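PDB 1ZEL: AbiEi antitoxin C-terminal domain-containing protein from Mycobacterium tuberculosis, which is of unknown function but probably binds DNA through a winged-helix domain, and carries a domain related to the AbiEi family of antitoxins. Local coordinates for residues G101-A105 with A175-L181; T228-R233 with V258-F264; A8-R12 with I76-A81. One frame throughout, in Å; residues are numbered along the deposited sequence.

Contact 1 (G101-A105 with A175-L181)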
loop_
_atom_site.group_PDB
_atom_site.type_symbol
_atom_site.label_atom_id
_atom_site.label_comp_id
_atom_site.label_asym_id
_atom_site.label_seq_id
_atom_site.Cartn_x
_atom_site.Cartn_y
_atom_site.Cartn_z
ATOM N N GLY A 101 2.531 -10.434 6.159
ATOM C CA GLY A 101 2.285 -9.472 7.230
ATOM C C GLY A 101 2.308 -8.002 6.848
ATOM O O GLY A 101 2.333 -7.156 7.733
ATOM N N PHE A 102 2.284 -7.689 5.542
ATOM C CA PHE A 102 2.352 -6.298 5.110
ATOM C C PHE A 102 0.956 -5.741 5.069
ATOM O O PHE A 102 -0.035 -6.492 5.007
ATOM C CB PHE A 102 2.998 -6.140 3.701
ATOM C CG PHE A 102 2.250 -6.877 2.598
ATOM C CD1 PHE A 102 1.142 -6.297 1.981
ATOM C CD2 PHE A 102 2.665 -8.137 2.172
ATOM C CE1 PHE A 102 0.430 -6.979 0.996
ATOM C CE2 PHE A 102 1.966 -8.819 1.146
ATOM C CZ PHE A 102 0.844 -8.228 0.577
ATOM N N MET A 103 0.881 -4.414 5.078
ATOM C CA MET A 103 -0.340 -3.721 4.751
ATOM C C MET A 103 -0.024 -2.608 3.762
ATOM O O MET A 103 0.995 -1.944 3.905
ATOM C CB MET A 103 -0.968 -3.139 6.025
ATOM C CG MET A 103 -1.252 -4.191 7.071
ATOM S SD MET A 103 -2.015 -3.605 8.600
ATOM C CE MET A 103 -3.681 -3.307 8.063
ATOM N N LEU A 104 -0.891 -2.404 2.763
ATOM C CA LEU A 104 -0.793 -1.236 1.909
ATOM C C LEU A 104 -0.801 0.006 2.792
ATOM O O LEU A 104 -1.576 0.083 3.759
ATOM C CB LEU A 104 -1.949 -1.199 0.904
ATOM C CG LEU A 104 -1.938 -2.258 -0.196
ATOM C CD1 LEU A 104 -3.203 -2.187 -1.059
ATOM C CD2 LEU A 104 -0.679 -2.152 -1.047
ATOM N N ALA A 105 0.086 0.957 2.502
ATOM C CA ALA A 105 0.225 2.151 3.344
ATOM C C ALA A 105 0.236 3.415 2.510
ATOM O O ALA A 105 -0.029 3.378 1.301
ATOM C CB ALA A 105 1.487 2.064 4.224
ATOM N N ALA A 175 -9.477 -2.409 -1.022
ATOM C CA ALA A 175 -8.071 -2.215 -1.474
ATOM C C ALA A 175 -7.626 -3.395 -2.360
ATOM O O ALA A 175 -6.462 -3.867 -2.284
ATOM C CB ALA A 175 -7.101 -2.023 -0.274
ATOM N N THR A 176 -8.582 -3.868 -3.174
ATOM C CA THR A 176 -8.428 -4.941 -4.167
ATOM C C THR A 176 -8.125 -6.292 -3.549
ATOM O O THR A 176 -7.577 -7.183 -4.222
ATOM C CB THR A 176 -7.327 -4.640 -5.206
ATOM O OG1 THR A 176 -6.042 -4.877 -4.605
ATOM C CG2 THR A 176 -7.413 -3.216 -5.718
ATOM N N GLY A 177 -8.436 -6.435 -2.264
ATOM C CA GLY A 177 -8.263 -7.708 -1.598
ATOM C C GLY A 177 -7.053 -7.821 -0.697
ATOM O O GLY A 177 -6.892 -8.834 -0.029
ATOM N N LEU A 178 -6.189 -6.808 -0.693
ATOM C CA LEU A 178 -5.015 -6.839 0.176
ATOM C C LEU A 178 -5.326 -6.090 1.453
ATOM O O LEU A 178 -6.205 -5.239 1.439
ATOM C CB LEU A 178 -3.824 -6.181 -0.523
ATOM C CG LEU A 178 -3.312 -6.905 -1.762
ATOM C CD1 LEU A 178 -2.307 -5.993 -2.405
ATOM C CD2 LEU A 178 -2.685 -8.259 -1.415
ATOM N N PRO A 179 -4.600 -6.393 2.540
ATOM C CA PRO A 179 -4.691 -5.659 3.811
ATOM C C PRO A 179 -4.169 -4.246 3.581
ATOM O O PRO A 179 -3.215 -4.068 2.817
ATOM C CB PRO A 179 -3.727 -6.407 4.732
ATOM C CG PRO A 179 -3.420 -7.675 4.068
ATOM C CD PRO A 179 -3.600 -7.475 2.603
ATOM N N ALA A 180 -4.834 -3.248 4.176
ATOM C CA ALA A 180 -4.463 -1.853 3.982
ATOM C C ALA A 180 -4.760 -1.067 5.254
ATOM O O ALA A 180 -5.707 -1.382 6.009
ATOM C CB ALA A 180 -5.217 -1.251 2.778
ATOM N N LEU A 181 -3.942 -0.042 5.486
ATOM C CA LEU A 181 -4.099 0.830 6.632
ATOM C C LEU A 181 -5.419 1.575 6.508
ATOM O O LEU A 181 -5.827 1.945 5.395
ATOM C CB LEU A 181 -2.978 1.879 6.672
ATOM C CG LEU A 181 -1.553 1.385 6.947
ATOM C CD1 LEU A 181 -0.633 2.592 7.182
ATOM C CD2 LEU A 181 -1.495 0.376 8.095
#
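Leu104 joins 175-181 through both of its backbone polar atoms. Its N gives a hydrogen bond to Pro179 O at 2.9 Å, and its O receives Leu181 N at 2.9 Å, the second bond being the straighter at the carbonyl (C=O...N 164°). Two CA-H...O contacts run beside them, Met103 CA to Pro179 O and Ala180 CA to Leu104 O, so each carbonyl meets an N-H and a CA-H. On one side of this bridge Leu104 lays its CB against Ala180 CB (3.8 Å), while the CD1 branch reaches Ala175 CB and Leu178 CB. The CD2 methyl of Leu178 meets the CE1-CZ edge of the Phe102 ring at 4.1 Å from CZ, near the ring plane. On the other side the Met103 thioether passes Leu181 at about a right angle, SD to CD2, and the bend at chi3 (75°) carries its CE methyl to Ala180 O (3.5 Å). Further out, Phe102 and Leu104 both pack on Leu90 of helix 88-96, and Met103 and Ala105 pair by backbone with Trp127 and Pro125 in strand 124-127. Just before the bridge in sequence, a type I' turn from Ala175 to Leu178 reverses the chain, with Thr176 and Gly177 both at positive phi. This is a single parallel-type beta bridge between Leu104 and Ala180, on the outer strand 103-104 of a small mixed sheet.

Contact 2 (T228-R233 with V258-F264); sequences TSAWQR and VMPVTRF. With FMT (formic acid), chain H.
Gln232 and Arg233, neighbours on helix 228-240, reach out to carbonyls of the chain leading into and along strand 262-264, in a helix-on-sheet packing where the helix and strand segments cross at -51° with their axes 8.9 Å apart. The Gln232 amide takes Pro260 O through NE2 at 3.0 Å; the carbonyl points almost straight at the nitrogen, which also gives a hydrogen bond to Tyr281 O. OE1 of the same amide accepts from a water that donates its other hydrogen to Pro260 O as well, so this carbonyl has two donors and the amide is held at both ends. Met259 runs past it in the opposite direction, with CG 3.4 Å from Gln232 CD.

The Arg233 guanidinium is shared out among backbone oxygens: NH1 gives a bent bond to Arg263 O (3.0 Å, 133° at the hydrogen), NE goes to Ala191 O, and NH2 makes a weak bond to Thr192 O. Thr262 OG1 also lies close to NH1, but the angle is too poor for a bond. It rests instead against Ser229 CB at 3.3 Å.

Thr228 OG1 donates to a bound formic acid at O1 and accepts from a second water, which also donates to Val258 O. The formic acid, probably from the crystallisation liquor, is also hydrogen-bonded to the backbone N of His255 and Thr256, and its O1 lies over one face of the Trp231 indole. The bend of Arg233 at chi3 (-76°) accompanies a CH-pi contact: CD stands over the face of the Phe264 ring, 3.8 Å from its centroid.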
loop_
_atom_site.group_PDB
_atom_site.type_symbol
_atom_site.label_atom_id
_atom_site.label_comp_id
_atom_site.label_asym_id
_atom_site.label_seq_id
_atom_site.Cartn_x
_atom_site.Cartn_y
_atom_site.Cartn_z
ATOM N N THR A 228 6.929 12.947 20.289
ATOM C CA THR A 228 5.977 14.042 20.527
ATOM C C THR A 228 5.660 14.785 19.252
ATOM O O THR A 228 4.530 15.230 19.036
ATOM C CB THR A 228 6.525 14.990 21.596
ATOM O OG1 THR A 228 6.814 14.216 22.768
ATOM C CG2 THR A 228 5.517 16.095 21.932
ATOM N N SER A 229 6.665 14.913 18.382
ATOM C CA SER A 229 6.473 15.556 17.083
ATOM C C SER A 229 5.346 14.947 16.257
ATOM O O SER A 229 4.644 15.669 15.552
ATOM C CB SER A 229 7.781 15.565 16.284
ATOM O OG SER A 229 8.273 14.259 16.121
ATOM N N ALA A 230 5.181 13.624 16.336
ATOM C CA ALA A 230 4.088 12.933 15.628
ATOM C C ALA A 230 2.735 13.383 16.138
ATOM O O ALA A 230 1.825 13.623 15.348
ATOM C CB ALA A 230 4.229 11.411 15.756
ATOM N N TRP A 231 2.626 13.520 17.468
ATOM C CA TRP A 231 1.419 13.996 18.113
ATOM C C TRP A 231 1.106 15.415 17.674
ATOM O O TRP A 231 -0.040 15.733 17.333
ATOM C CB TRP A 231 1.600 13.968 19.636
ATOM C CG TRP A 231 1.563 12.605 20.231
ATOM C CD1 TRP A 231 2.577 11.694 20.262
ATOM C CD2 TRP A 231 0.450 12.009 20.924
ATOM N NE1 TRP A 231 2.164 10.555 20.938
ATOM C CE2 TRP A 231 0.865 10.726 21.352
ATOM C CE3 TRP A 231 -0.852 12.446 21.229
ATOM C CZ2 TRP A 231 0.013 9.862 22.071
ATOM C CZ3 TRP A 231 -1.705 11.589 21.930
ATOM C CH2 TRP A 231 -1.271 10.302 22.330
ATOM N N GLN A 232 2.133 16.265 17.665
ATOM C CA GLN A 232 1.975 17.660 17.203
ATOM C C GLN A 232 1.467 17.708 15.774
ATOM O O GLN A 232 0.477 18.400 15.476
ATOM C CB GLN A 232 3.294 18.434 17.334
ATOM C CG GLN A 232 3.732 18.627 18.785
ATOM C CD GLN A 232 5.182 19.032 18.885
ATOM O OE1 GLN A 232 6.044 18.186 19.065
ATOM N NE2 GLN A 232 5.462 20.325 18.752
ATOM N N ARG A 233 2.145 16.985 14.890
ATOM C CA ARG A 233 1.740 16.945 13.493
ATOM C C ARG A 233 0.366 16.335 13.254
ATOM O O ARG A 233 -0.422 16.864 12.447
ATOM C CB ARG A 233 2.823 16.304 12.628
ATOM C CG ARG A 233 4.100 17.119 12.663
ATOM C CD ARG A 233 5.030 16.771 11.545
ATOM N NE ARG A 233 5.696 15.515 11.799
ATOM C CZ ARG A 233 6.944 15.389 12.233
ATOM N NH1 ARG A 233 7.688 16.456 12.492
ATOM N NH2 ARG A 233 7.443 14.173 12.408
ATOM N N VAL A 258 6.715 18.473 27.889
ATOM C CA VAL A 258 7.484 19.523 27.212
ATOM C C VAL A 258 7.454 19.283 25.731
ATOM O O VAL A 258 7.641 18.155 25.265
ATOM C CB VAL A 258 8.962 19.635 27.705
ATOM C CG1 VAL A 258 9.012 20.086 29.174
ATOM C CG2 VAL A 258 9.725 18.322 27.486
ATOM N N MET A 259 7.200 20.350 24.991
ATOM C CA MET A 259 6.926 20.247 23.586
ATOM C C MET A 259 7.880 21.145 22.822
ATOM O O MET A 259 7.608 22.328 22.653
ATOM C CB MET A 259 5.479 20.676 23.358
ATOM C CG MET A 259 4.857 20.148 22.127
ATOM S SD MET A 259 3.080 19.992 22.319
ATOM C CE MET A 259 2.587 21.698 22.317
ATOM N N PRO A 260 9.021 20.593 22.373
ATOM C CA PRO A 260 9.922 21.327 21.467
ATOM C C PRO A 260 9.178 21.795 20.220
ATOM O O PRO A 260 8.154 21.207 19.871
ATOM C CB PRO A 260 10.967 20.263 21.094
ATOM C CG PRO A 260 11.000 19.367 22.324
ATOM C CD PRO A 260 9.549 19.257 22.700
ATOM N N VAL A 261 9.676 22.828 19.544
ATOM C CA VAL A 261 9.024 23.257 18.295
ATOM C C VAL A 261 9.320 22.201 17.228
ATOM O O VAL A 261 10.442 21.708 17.147
ATOM C CB VAL A 261 9.460 24.670 17.818
ATOM C CG1 VAL A 261 8.850 24.993 16.444
ATOM C CG2 VAL A 261 9.044 25.730 18.834
ATOM N N THR A 262 8.317 21.827 16.439
ATOM C CA THR A 262 8.548 20.858 15.376
ATOM C C THR A 262 8.228 21.450 14.017
ATOM O O THR A 262 7.406 22.368 13.922
ATOM C CB THR A 262 7.712 19.558 15.593
ATOM O OG1 THR A 262 8.263 18.508 14.787
ATOM C CG2 THR A 262 6.252 19.789 15.198
ATOM N N ARG A 263 8.900 20.953 12.976
ATOM C CA ARG A 263 8.597 21.361 11.607
ATOM C C ARG A 263 7.745 20.298 10.937
ATOM O O ARG A 263 7.945 19.106 11.154
ATOM C CB ARG A 263 9.882 21.584 10.804
ATOM C CG ARG A 263 10.617 22.877 11.111
ATOM C CD ARG A 263 11.888 22.991 10.251
ATOM N NE ARG A 263 12.679 24.190 10.539
ATOM C CZ ARG A 263 13.878 24.190 11.129
ATOM N NH1 ARG A 263 14.452 23.053 11.511
ATOM N NH2 ARG A 263 14.518 25.338 11.325
ATOM N N PHE A 264 6.786 20.742 10.136
ATOM C CA PHE A 264 5.977 19.861 9.327
ATOM C C PHE A 264 6.531 20.056 7.945
ATOM O O PHE A 264 6.268 21.064 7.315
ATOM C CB PHE A 264 4.485 20.238 9.367
ATOM C CG PHE A 264 3.567 19.070 9.074
ATOM C CD1 PHE A 264 2.385 18.905 9.760
ATOM C CD2 PHE A 264 3.920 18.114 8.118
ATOM C CE1 PHE A 264 1.554 17.803 9.500
ATOM C CE2 PHE A 264 3.100 17.016 7.860
ATOM C CZ PHE A 264 1.926 16.860 8.561
HETATM C C FMT H . 4.599 11.891 23.295
HETATM O O1 FMT H . 4.615 13.045 23.742
HETATM O O2 FMT H . 3.793 11.033 23.663
HETATM O O HOH W 1 8.635 16.012 23.886
HETATM O O HOH W 2 8.676 18.222 19.145
#

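Contact 3 (A8-R12 with I76-A81); sequences AGADR and IPPGEA
Arg12 meets the 76-81 loop end-on, its guanidinium turned so that NH1 and NH2 both face one carbonyl, that of Glu80. The NH1 bond to Glu80 O is 2.9 Å and the straighter of the two, at 156°; NH2 reaches the same oxygen at 3.1 Å. The oxygen lies in the guanidinium plane, and both nitrogens lie in the plane of the Glu80 carbonyl. Such a forked grip resists rotation of the arginine head. NH1 has a further acceptor on its own side of the contact, Gly9 O at 2.8 Å, a little out of the guanidinium plane.

Farther round the edge NH2 comes within 2.9 Å of Pro77 O, while Ile76 O, 3.0 Å from NH2, stands well off the guanidinium plane, so the electron-rich oxygens of the loop gather about the positive head. Ile76 crosses Arg12 at about a right angle: its CB lies over one face of the guanidinium, and its CG2 methyl is 3.7 Å from Arg12 NH2. On the opposite face, toward the rim, stands a water that donates to Ala10 O and accepts from Gly79 N, tying the two backbones together past the arginine. Arg12 also makes a cation-pi contact with Trp63. The bend at chi3 (-75°) swings the head so that NH1 and NH2 face Glu80 O.

Beside this polar centre, Ala10 and Ala81 touch through their CB methyls at 4.0 Å. The receiving loop is a type II beta turn from Pro77 to Glu80, closed by Glu80 N to Pro77 O, with Gly79 at its positive-phi corner. An arginine from the N-terminal loop thus grips the Glu80 carbonyl at the end of a type II turn that connects strands 72-75 and 82-84, probably part of the winged-helix region.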
loop_
_atom_site.group_PDB
_atom_site.type_symbol
_atom_site.label_atom_id
_atom_site.label_comp_id
_atom_site.label_asym_id
_atom_site.label_seq_id
_atom_site.Cartn_x
_atom_site.Cartn_y
_atom_site.Cartn_z
ATOM N N ALA A 8 5.317 -11.540 -25.859
ATOM C CA ALA A 8 4.903 -12.090 -27.141
ATOM C C ALA A 8 3.717 -11.384 -27.773
ATOM O O ALA A 8 3.309 -11.744 -28.860
ATOM C CB ALA A 8 4.595 -13.551 -27.013
ATOM N N GLY A 9 3.155 -10.389 -27.107
ATOM C CA GLY A 9 1.935 -9.774 -27.599
ATOM C C GLY A 9 0.724 -10.651 -27.289
ATOM O O GLY A 9 0.855 -11.677 -26.626
ATOM N N ALA A 10 -0.442 -10.272 -27.799
ATOM C CA ALA A 10 -1.678 -10.991 -27.469
ATOM C C ALA A 10 -1.779 -12.338 -28.184
ATOM O O ALA A 10 -2.353 -13.278 -27.674
ATOM C CB ALA A 10 -2.914 -10.122 -27.806
ATOM N N ASP A 11 -1.236 -12.424 -29.389
ATOM C CA ASP A 11 -1.402 -13.610 -30.185
ATOM C C ASP A 11 -0.223 -14.538 -29.938
ATOM O O ASP A 11 0.843 -14.368 -30.546
ATOM C CB ASP A 11 -1.517 -13.207 -31.661
ATOM C CG ASP A 11 -1.895 -14.388 -32.575
ATOM O OD1 ASP A 11 -2.570 -15.346 -32.101
ATOM O OD2 ASP A 11 -1.507 -14.336 -33.760
ATOM N N ARG A 12 -0.396 -15.495 -29.023
ATOM C CA ARG A 12 0.686 -16.416 -28.618
ATOM C C ARG A 12 0.463 -17.832 -29.110
ATOM O O ARG A 12 -0.643 -18.346 -29.065
ATOM C CB ARG A 12 0.817 -16.463 -27.096
ATOM C CG ARG A 12 1.167 -15.158 -26.483
ATOM C CD ARG A 12 1.290 -15.212 -24.984
ATOM N NE ARG A 12 0.011 -15.284 -24.270
ATOM C CZ ARG A 12 -0.790 -14.250 -24.057
ATOM N NH1 ARG A 12 -0.479 -13.046 -24.520
ATOM N NH2 ARG A 12 -1.892 -14.408 -23.351
ATOM N N ILE A 76 -0.543 -14.944 -18.280
ATOM C CA ILE A 76 -1.246 -13.977 -19.090
ATOM C C ILE A 76 -2.274 -14.800 -19.876
ATOM O O ILE A 76 -1.899 -15.669 -20.662
ATOM C CB ILE A 76 -0.293 -13.212 -20.056
ATOM C CG1 ILE A 76 1.056 -12.855 -19.387
ATOM C CG2 ILE A 76 -1.006 -11.982 -20.686
ATOM C CD1 ILE A 76 0.959 -11.992 -18.099
ATOM N N PRO A 77 -3.573 -14.550 -19.632
ATOM C CA PRO A 77 -4.616 -15.388 -20.161
ATOM C C PRO A 77 -4.805 -15.248 -21.662
ATOM O O PRO A 77 -4.525 -14.185 -22.217
ATOM C CB PRO A 77 -5.862 -14.937 -19.397
ATOM C CG PRO A 77 -5.535 -13.605 -18.839
ATOM C CD PRO A 77 -4.078 -13.465 -18.777
ATOM N N PRO A 78 -5.332 -16.301 -22.310
ATOM C CA PRO A 78 -5.576 -16.213 -23.743
ATOM C C PRO A 78 -6.400 -14.978 -24.088
ATOM O O PRO A 78 -7.341 -14.641 -23.371
ATOM C CB PRO A 78 -6.378 -17.474 -24.032
ATOM C CG PRO A 78 -5.865 -18.444 -22.991
ATOM C CD PRO A 78 -5.739 -17.608 -21.769
ATOM N N GLY A 79 -6.042 -14.330 -25.187
ATOM C CA GLY A 79 -6.762 -13.169 -25.678
ATOM C C GLY A 79 -6.367 -11.847 -25.038
ATOM O O GLY A 79 -6.929 -10.810 -25.367
ATOM N N GLU A 80 -5.422 -11.875 -24.101
ATOM C CA GLU A 80 -4.949 -10.656 -23.467
ATOM C C GLU A 80 -3.469 -10.444 -23.671
ATOM O O GLU A 80 -2.677 -11.389 -23.674
ATOM C CB GLU A 80 -5.288 -10.687 -21.980
ATOM C CG GLU A 80 -6.790 -10.787 -21.723
ATOM C CD GLU A 80 -7.561 -9.547 -22.194
ATOM O OE1 GLU A 80 -6.954 -8.476 -22.408
ATOM O OE2 GLU A 80 -8.782 -9.637 -22.357
ATOM N N ALA A 81 -3.097 -9.188 -23.841
ATOM C CA ALA A 81 -1.698 -8.838 -24.022
ATOM C C ALA A 81 -1.015 -8.575 -22.668
ATOM O O ALA A 81 0.214 -8.605 -22.566
ATOM C CB ALA A 81 -1.585 -7.591 -24.962
HETATM O O HOH W 3 -3.540 -15.107 -26.296
#

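Overall arrangement
From the N terminus, the chain leaves strand 3-5, and contact 3 brings the loop 8-12 back against 76-81, enclosing helices 19-28, 35-44 and 51-61 with the strands that follow them. Contact 1 opens only after that loop has closed: it joins strand 103-104 to the loop ahead of helix 183-192 near the middle of the chain. Contact 2 comes last, linking helix 228-240 to strand 262-264 around helix 244-251. The three loops therefore follow in series, neither nesting nor crossing, and no two contacts touch. Contacts 2 and 3 lie on opposite sides of the chain's centre, about 53 Å apart between centres, with contact 1 about 28 and 29 Å from them.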